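Local coordinates for protein putative NAD(P)H-flavin oxidoreductase (PDB 2HAY) that binds flavin mononucleotide and, as a member of the nitroreductase family, probably uses it to pass electrons from NAD(P)H to its substrates, at residues Ala90-Ala94 with Leu189-Gly193. Sequence-based numbering, arbitrary orientation.
Sequences AEKHA and LEKEG
The two central strands of the antiparallel sheet in this nitroreductase-family fold meet end to start here, strand 84-91 finishing beside the beginning of 192-201. A90 and G193 make the hydrogen-bonded pair: A90 N reaches G193 O at 2.9 Å, and G193 N returns to A90 O at 3.0 Å. E91 and E192 follow as the non-hydrogen-bonded pair, E192 CA making a CA-H...O contact with A90 O at 3.3 Å. Just past the strand end one further backbone bond forms, K92 N to K191 O at 2.8 Å, nearly straight at the hydrogen but with the donor well above the carbonyl plane. A water lies 2.7 Å from both K191 O and K92 O, close enough to bond either. K92 illustrates how a side chain can continue strand pairing beyond the sheet: with CG beside the backbone N (chi1 -64°), it runs extended past E192 N until NZ meets L189 O at 2.6 Å, almost in line with the carbonyl. The CD2 methyl of L189 touches NZ at 3.4 Å, the two side chains crossing at a slant. Helix 137-162 covers the sheet face carrying A90, its F141 touching A90 and K92. On the opposite face, shared with E91, E192 OE2 accepts a hydrogen bond from D188 N and OE1 forms a salt bridge to R55 NE.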
ATOM      1  N   ALA B  90       2.226   2.794 -12.149  1.00 25.70           N
ATOM      2  CA  ALA B  90       2.061   4.144 -11.573  1.00 25.34           C
ATOM      3  C   ALA B  90       2.457   5.285 -12.544  1.00 26.02           C
ATOM      4  O   ALA B  90       3.380   5.122 -13.361  1.00 24.53           O
ATOM      5  CB  ALA B  90       2.822   4.262 -10.273  1.00 24.98           C
ATOM      6  N   GLU B  91       1.780   6.436 -12.427  1.00 26.06           N
ATOM      7  CA  GLU B  91       2.060   7.621 -13.271  1.00 27.99           C
ATOM      8  C   GLU B  91       3.373   8.316 -12.887  1.00 26.47           C
ATOM      9  O   GLU B  91       3.676   8.444 -11.699  1.00 26.22           O
ATOM     10  CB  GLU B  91       0.950   8.647 -13.112  1.00 28.04           C
ATOM     11  CG  GLU B  91      -0.053   8.658 -14.204  1.00 32.21           C
ATOM     12  CD  GLU B  91      -1.307   9.514 -13.901  1.00 33.63           C
ATOM     13  OE1 GLU B  91      -1.203  10.535 -13.187  1.00 40.57           O
ATOM     14  OE2 GLU B  91      -2.412   9.153 -14.395  1.00 39.32           O
ATOM     15  N   LYS B  92       4.122   8.774 -13.887  1.00 24.65           N
ATOM     16  CA  LYS B  92       5.313   9.600 -13.659  1.00 25.00           C
ATOM     17  C   LYS B  92       4.931  11.058 -13.712  1.00 24.69           C
ATOM     18  O   LYS B  92       3.886  11.419 -14.259  1.00 23.89           O
ATOM     19  CB  LYS B  92       6.376   9.336 -14.743  1.00 24.87           C
ATOM     20  CG  LYS B  92       6.927   7.903 -14.717  1.00 24.85           C
ATOM     21  CD  LYS B  92       7.953   7.716 -15.818  1.00 26.76           C
ATOM     22  CE  LYS B  92       8.784   6.430 -15.606  1.00 27.39           C
ATOM     23  NZ  LYS B  92       9.644   6.174 -16.816  1.00 30.49           N
ATOM     24  N   HIS B  93       5.776  11.898 -13.148  1.00 25.28           N
ATOM     25  CA  HIS B  93       5.620  13.344 -13.322  1.00 26.26           C
ATOM     26  C   HIS B  93       4.311  13.946 -12.813  1.00 25.94           C
ATOM     27  O   HIS B  93       3.783  14.913 -13.371  1.00 25.21           O
ATOM     28  CB  HIS B  93       5.870  13.702 -14.784  1.00 25.78           C
ATOM     29  CG  HIS B  93       7.236  13.320 -15.245  1.00 28.24           C
ATOM     30  ND1 HIS B  93       8.384  13.897 -14.727  1.00 30.99           N
ATOM     31  CD2 HIS B  93       7.645  12.423 -16.171  1.00 26.40           C
ATOM     32  CE1 HIS B  93       9.439  13.373 -15.326  1.00 31.64           C
ATOM     33  NE2 HIS B  93       9.019  12.468 -16.197  1.00 31.41           N
ATOM     34  N   ALA B  94       3.797  13.383 -11.727  1.00 26.87           N
ATOM     35  CA  ALA B  94       2.558  13.905 -11.148  1.00 27.00           C
ATOM     36  C   ALA B  94       2.865  15.092 -10.238  1.00 26.81           C
ATOM     37  O   ALA B  94       2.550  15.063  -9.052  1.00 27.13           O
ATOM     38  CB  ALA B  94       1.770  12.760 -10.419  1.00 26.90           C
ATOM     39  N   LEU B 189       6.355   4.435 -21.441  1.00 29.62           N
ATOM     40  CA  LEU B 189       7.461   4.630 -20.497  1.00 30.26           C
ATOM     41  C   LEU B 189       7.778   6.098 -20.163  1.00 29.46           C
ATOM     42  O   LEU B 189       8.383   6.411 -19.126  1.00 28.72           O
ATOM     43  CB  LEU B 189       8.733   3.957 -21.010  1.00 30.86           C
ATOM     44  CG  LEU B 189       9.459   2.961 -20.086  1.00 34.46           C
ATOM     45  CD1 LEU B 189      10.952   2.830 -20.445  1.00 32.52           C
ATOM     46  CD2 LEU B 189       9.231   3.234 -18.562  1.00 35.15           C
ATOM     47  N   GLU B 190       7.400   7.007 -21.039  1.00 29.19           N
ATOM     48  CA  GLU B 190       7.616   8.422 -20.732  1.00 29.21           C
ATOM     49  C   GLU B 190       6.576   8.962 -19.731  1.00 29.18           C
ATOM     50  O   GLU B 190       6.808   9.985 -19.100  1.00 30.28           O
ATOM     51  CB  GLU B 190       7.674   9.259 -22.022  1.00 29.90           C
ATOM     52  CG  GLU B 190       8.658   8.726 -23.102  1.00 31.05           C
ATOM     53  CD  GLU B 190      10.171   8.880 -22.759  1.00 34.62           C
ATOM     54  OE1 GLU B 190      10.994   8.298 -23.519  1.00 37.97           O
ATOM     55  OE2 GLU B 190      10.559   9.568 -21.765  1.00 33.64           O
ATOM     56  N   LYS B 191       5.453   8.254 -19.579  0.50 28.76           N
ATOM     57  CA  LYS B 191       4.343   8.724 -18.742  0.50 28.40           C
ATOM     58  C   LYS B 191       4.114   7.901 -17.471  0.50 27.65           C
ATOM     59  O   LYS B 191       3.433   8.361 -16.569  0.50 27.30           O
ATOM     60  CB  LYS B 191       3.034   8.767 -19.553  0.50 28.42           C
ATOM     61  CG  LYS B 191       2.935   9.941 -20.541  0.50 29.36           C
ATOM     62  CD  LYS B 191       1.702   9.823 -21.442  0.50 28.59           C
ATOM     63  CE  LYS B 191       1.723  10.870 -22.540  0.50 30.61           C
ATOM     64  NZ  LYS B 191       0.725  10.569 -23.610  0.50 31.23           N
ATOM     65  N   GLU B 192       4.685   6.696 -17.423  1.00 27.17           N
ATOM     66  CA  GLU B 192       4.353   5.674 -16.425  1.00 27.14           C
ATOM     67  C   GLU B 192       5.432   4.588 -16.339  1.00 26.92           C
ATOM     68  O   GLU B 192       6.287   4.447 -17.234  1.00 26.39           O
ATOM     69  CB  GLU B 192       2.974   5.040 -16.693  1.00 26.77           C
ATOM     70  CG  GLU B 192       2.876   4.131 -17.913  1.00 27.04           C
ATOM     71  CD  GLU B 192       1.453   3.965 -18.471  1.00 28.35           C
ATOM     72  OE1 GLU B 192       0.427   4.209 -17.754  1.00 30.18           O
ATOM     73  OE2 GLU B 192       1.359   3.604 -19.662  1.00 30.09           O
ATOM     74  N   GLY B 193       5.407   3.869 -15.221  1.00 26.38           N
ATOM     75  CA  GLY B 193       6.353   2.791 -14.943  1.00 26.50           C
ATOM     76  C   GLY B 193       5.698   1.744 -14.043  1.00 26.64           C
ATOM     77  O   GLY B 193       4.753   2.025 -13.295  1.00 26.70           O
TER
HETATM   78  O   HOH W   1       2.643  10.969 -16.623  1.00 35.31           O